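Local coordinates for amoebiasin-2 (Entamoeba histolytica, PDB 3M86), which inhibits the parasite's own cysteine proteases CP1, CP2 and, less strongly, CP5, wedging three loops into the substrate-binding site of its targets, at residues D47-S52 with Y106-R111. Residues are numbered along the deposited sequence; the frame is centred on the assembly and turned at random. Where two conformers were deposited one is given.
Sequences DTFSLS and YSVVIR
The terminal methyl of Ile110 sits where Thr48 and Phe49 converge; Ile110 and Phe49 carry most of the contact, with Val108 and Thr48 adding smaller, similar shares. Ile110 CD1 approaches Phe49 CZ obliquely at 3.7 Å and lies almost as near to CE1 (3.8 Å), touching the outer end of the ring. The same methyl meets Thr48 CG2 at 3.6 Å, the two side chains running antiparallel where they pass. Ile110 can span the distance because its chain is extended at the far end, with CD1 anti to CA (chi2 165°).

Val108, two residues earlier on the same strand, also faces the ring, but from another side: its CG1 lies in the ring plane, 4.0 Å from the edge atom CZ. Thr48 divides its two branches between different tasks. With OG1 beside the backbone N (chi1 -53°), CG2 is left anti to that N and is the methyl given to Ile110, while OG1 donates a 2.9 Å hydrogen bond to Asp47 OD2, reaching that oxygen from well above the carboxylate plane.

Strands 49-58 and 102-110 belong to different four-stranded sheets of this immunoglobulin-like beta sandwich, the fold of the I42 (chagasin) inhibitors. The contact therefore crosses the core between the sheets. Leu76 and Thr84, one from each sheet, also touch Phe49, and Ile20 packs against both Val108 and Ile110. No hydrogen bond links the two segments; they meet through methyl groups and one aromatic ring, so what joins the sheets here is van der Waals contact and the burial of apolar surface.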
ATOM      1  N   ASP A  47      -1.475 -15.092  -5.843  1.00 18.32           N
ATOM      2  CA  ASP A  47      -0.938 -16.401  -5.513  1.00 17.94           C
ATOM      3  C   ASP A  47       0.213 -16.260  -4.511  1.00 20.86           C
ATOM      4  O   ASP A  47       0.581 -17.231  -3.863  1.00 23.30           O
ATOM      5  CB  ASP A  47      -0.476 -17.153  -6.765  1.00 26.65           C
ATOM      6  CG  ASP A  47       0.757 -16.539  -7.398  1.00 45.99           C
ATOM      7  OD1 ASP A  47       1.469 -17.262  -8.129  1.00 60.40           O
ATOM      8  OD2 ASP A  47       1.019 -15.340  -7.170  1.00 51.10           O
ATOM      9  N   THR A  48       0.757 -15.050  -4.365  1.00 17.02           N
ATOM     10  CA  THR A  48       1.962 -14.853  -3.548  1.00 16.11           C
ATOM     11  C   THR A  48       1.733 -14.084  -2.245  1.00 15.42           C
ATOM     12  O   THR A  48       2.462 -14.304  -1.271  1.00 15.22           O
ATOM     13  CB  THR A  48       3.102 -14.190  -4.350  1.00 19.88           C
ATOM     14  OG1 THR A  48       3.334 -14.948  -5.547  1.00 20.49           O
ATOM     15  CG2 THR A  48       4.404 -14.167  -3.532  1.00 22.29           C
ATOM     16  N   PHE A  49       0.740 -13.192  -2.231  1.00 11.87           N
ATOM     17  CA  PHE A  49       0.359 -12.475  -1.018  1.00 12.99           C
ATOM     18  C   PHE A  49      -1.099 -12.660  -0.650  1.00 14.77           C
ATOM     19  O   PHE A  49      -1.972 -12.761  -1.521  1.00 17.08           O
ATOM     20  CB  PHE A  49       0.526 -10.961  -1.191  1.00 13.38           C
ATOM     21  CG  PHE A  49       1.938 -10.485  -1.159  1.00 14.49           C
ATOM     22  CD1 PHE A  49       2.649 -10.480   0.020  1.00 13.99           C
ATOM     23  CD2 PHE A  49       2.544  -9.998  -2.312  1.00 21.67           C
ATOM     24  CE1 PHE A  49       3.958 -10.030   0.054  1.00 16.72           C
ATOM     25  CE2 PHE A  49       3.849  -9.553  -2.286  1.00 19.29           C
ATOM     26  CZ  PHE A  49       4.553  -9.571  -1.104  1.00 16.06           C
ATOM     27  N   SER A  50      -1.358 -12.671   0.652  0.53 13.71           N
ATOM     28  CA  SER A  50      -2.712 -12.573   1.184  0.53 15.08           C
ATOM     29  C   SER A  50      -2.945 -11.183   1.776  0.53 16.39           C
ATOM     30  O   SER A  50      -2.055 -10.612   2.399  0.53 15.52           O
ATOM     31  CB  SER A  50      -2.926 -13.635   2.262  0.53 20.24           C
ATOM     32  OG  SER A  50      -4.209 -13.520   2.846  0.53 26.37           O
ATOM     33  N   LEU A  51      -4.144 -10.637   1.576  1.00 14.92           N
ATOM     34  CA  LEU A  51      -4.511  -9.349   2.168  1.00 18.52           C
ATOM     35  C   LEU A  51      -4.883  -9.628   3.611  1.00 28.01           C
ATOM     36  O   LEU A  51      -5.926 -10.215   3.889  1.00 38.01           O
ATOM     37  CB  LEU A  51      -5.716  -8.766   1.429  1.00 24.07           C
ATOM     38  CG  LEU A  51      -6.206  -7.347   1.750  1.00 35.18           C
ATOM     39  CD1 LEU A  51      -6.905  -7.277   3.103  1.00 44.21           C
ATOM     40  CD2 LEU A  51      -5.068  -6.337   1.664  1.00 23.85           C
ATOM     41  N   SER A  52      -4.024  -9.228   4.533  1.00 13.88           N
ATOM     42  CA  SER A  52      -4.252  -9.519   5.934  1.00 13.74           C
ATOM     43  C   SER A  52      -5.168  -8.455   6.542  1.00 16.46           C
ATOM     44  O   SER A  52      -5.994  -8.742   7.400  1.00 17.97           O
ATOM     45  CB  SER A  52      -2.928  -9.624   6.701  1.00 23.00           C
ATOM     46  OG  SER A  52      -2.085  -8.526   6.437  1.00 39.93           O
ATOM     47  N   TYR A 106       6.501  -1.140  -6.122  1.00 14.54           N
ATOM     48  CA  TYR A 106       7.458  -1.736  -5.206  1.00 11.02           C
ATOM     49  C   TYR A 106       7.835  -3.144  -5.685  1.00 14.44           C
ATOM     50  O   TYR A 106       6.990  -3.893  -6.158  1.00 16.60           O
ATOM     51  CB  TYR A 106       6.882  -1.864  -3.798  1.00 10.61           C
ATOM     52  CG  TYR A 106       6.254  -0.629  -3.200  1.00 11.32           C
ATOM     53  CD1 TYR A 106       7.017   0.490  -2.886  1.00 12.11           C
ATOM     54  CD2 TYR A 106       4.903  -0.611  -2.891  1.00 12.60           C
ATOM     55  CE1 TYR A 106       6.436   1.614  -2.307  1.00 11.89           C
ATOM     56  CE2 TYR A 106       4.316   0.508  -2.318  1.00 16.38           C
ATOM     57  CZ  TYR A 106       5.084   1.602  -2.022  1.00 18.05           C
ATOM     58  OH  TYR A 106       4.504   2.697  -1.437  1.00 14.31           O
ATOM     59  N   SER A 107       9.104  -3.498  -5.546  1.00 13.52           N
ATOM     60  CA  SER A 107       9.563  -4.844  -5.839  1.00 14.65           C
ATOM     61  C   SER A 107       9.818  -5.536  -4.511  1.00 16.11           C
ATOM     62  O   SER A 107      10.530  -5.012  -3.660  1.00 17.63           O
ATOM     63  CB  SER A 107      10.853  -4.794  -6.654  1.00 18.35           C
ATOM     64  OG  SER A 107      10.638  -4.127  -7.881  1.00 25.49           O
ATOM     65  N   VAL A 108       9.221  -6.705  -4.317  1.00 14.39           N
ATOM     66  CA  VAL A 108       9.374  -7.399  -3.053  1.00 12.44           C
ATOM     67  C   VAL A 108       9.868  -8.820  -3.283  1.00 17.61           C
ATOM     68  O   VAL A 108       9.229  -9.604  -3.983  1.00 19.63           O
ATOM     69  CB  VAL A 108       8.070  -7.426  -2.247  1.00 13.66           C
ATOM     70  CG1 VAL A 108       8.277  -8.235  -0.955  1.00 16.82           C
ATOM     71  CG2 VAL A 108       7.590  -6.000  -1.949  1.00 15.77           C
ATOM     72  N   VAL A 109      11.029  -9.129  -2.722  1.00 11.44           N
ATOM     73  CA  VAL A 109      11.586 -10.466  -2.784  1.00 12.86           C
ATOM     74  C   VAL A 109      11.324 -11.152  -1.457  1.00 17.95           C
ATOM     75  O   VAL A 109      11.759 -10.680  -0.408  1.00 17.36           O
ATOM     76  CB  VAL A 109      13.109 -10.424  -3.025  1.00 18.10           C
ATOM     77  CG1 VAL A 109      13.677 -11.839  -3.101  1.00 25.87           C
ATOM     78  CG2 VAL A 109      13.426  -9.638  -4.289  1.00 20.70           C
ATOM     79  N   ILE A 110      10.594 -12.258  -1.510  1.00 12.84           N
ATOM     80  CA  ILE A 110      10.294 -13.056  -0.330  1.00 13.38           C
ATOM     81  C   ILE A 110      11.230 -14.255  -0.304  1.00 16.12           C
ATOM     82  O   ILE A 110      11.093 -15.206  -1.087  1.00 14.34           O
ATOM     83  CB  ILE A 110       8.838 -13.541  -0.346  1.00 11.59           C
ATOM     84  CG1 ILE A 110       7.883 -12.352  -0.528  1.00 14.91           C
ATOM     85  CG2 ILE A 110       8.529 -14.344   0.916  1.00 12.46           C
ATOM     86  CD1 ILE A 110       6.466 -12.753  -0.917  1.00 17.74           C
ATOM     87  N   ARG A 111      12.197 -14.212   0.607  1.00 16.64           N
ATOM     88  CA  ARG A 111      13.257 -15.209   0.621  1.00 15.64           C
ATOM     89  C   ARG A 111      13.018 -16.225   1.719  1.00 23.33           C
ATOM     90  O   ARG A 111      12.239 -15.983   2.637  1.00 35.85           O
ATOM     91  CB  ARG A 111      14.612 -14.531   0.819  1.00 25.74           C
ATOM     92  OXT ARG A 111      13.589 -17.314   1.706  1.00 30.07           O
TER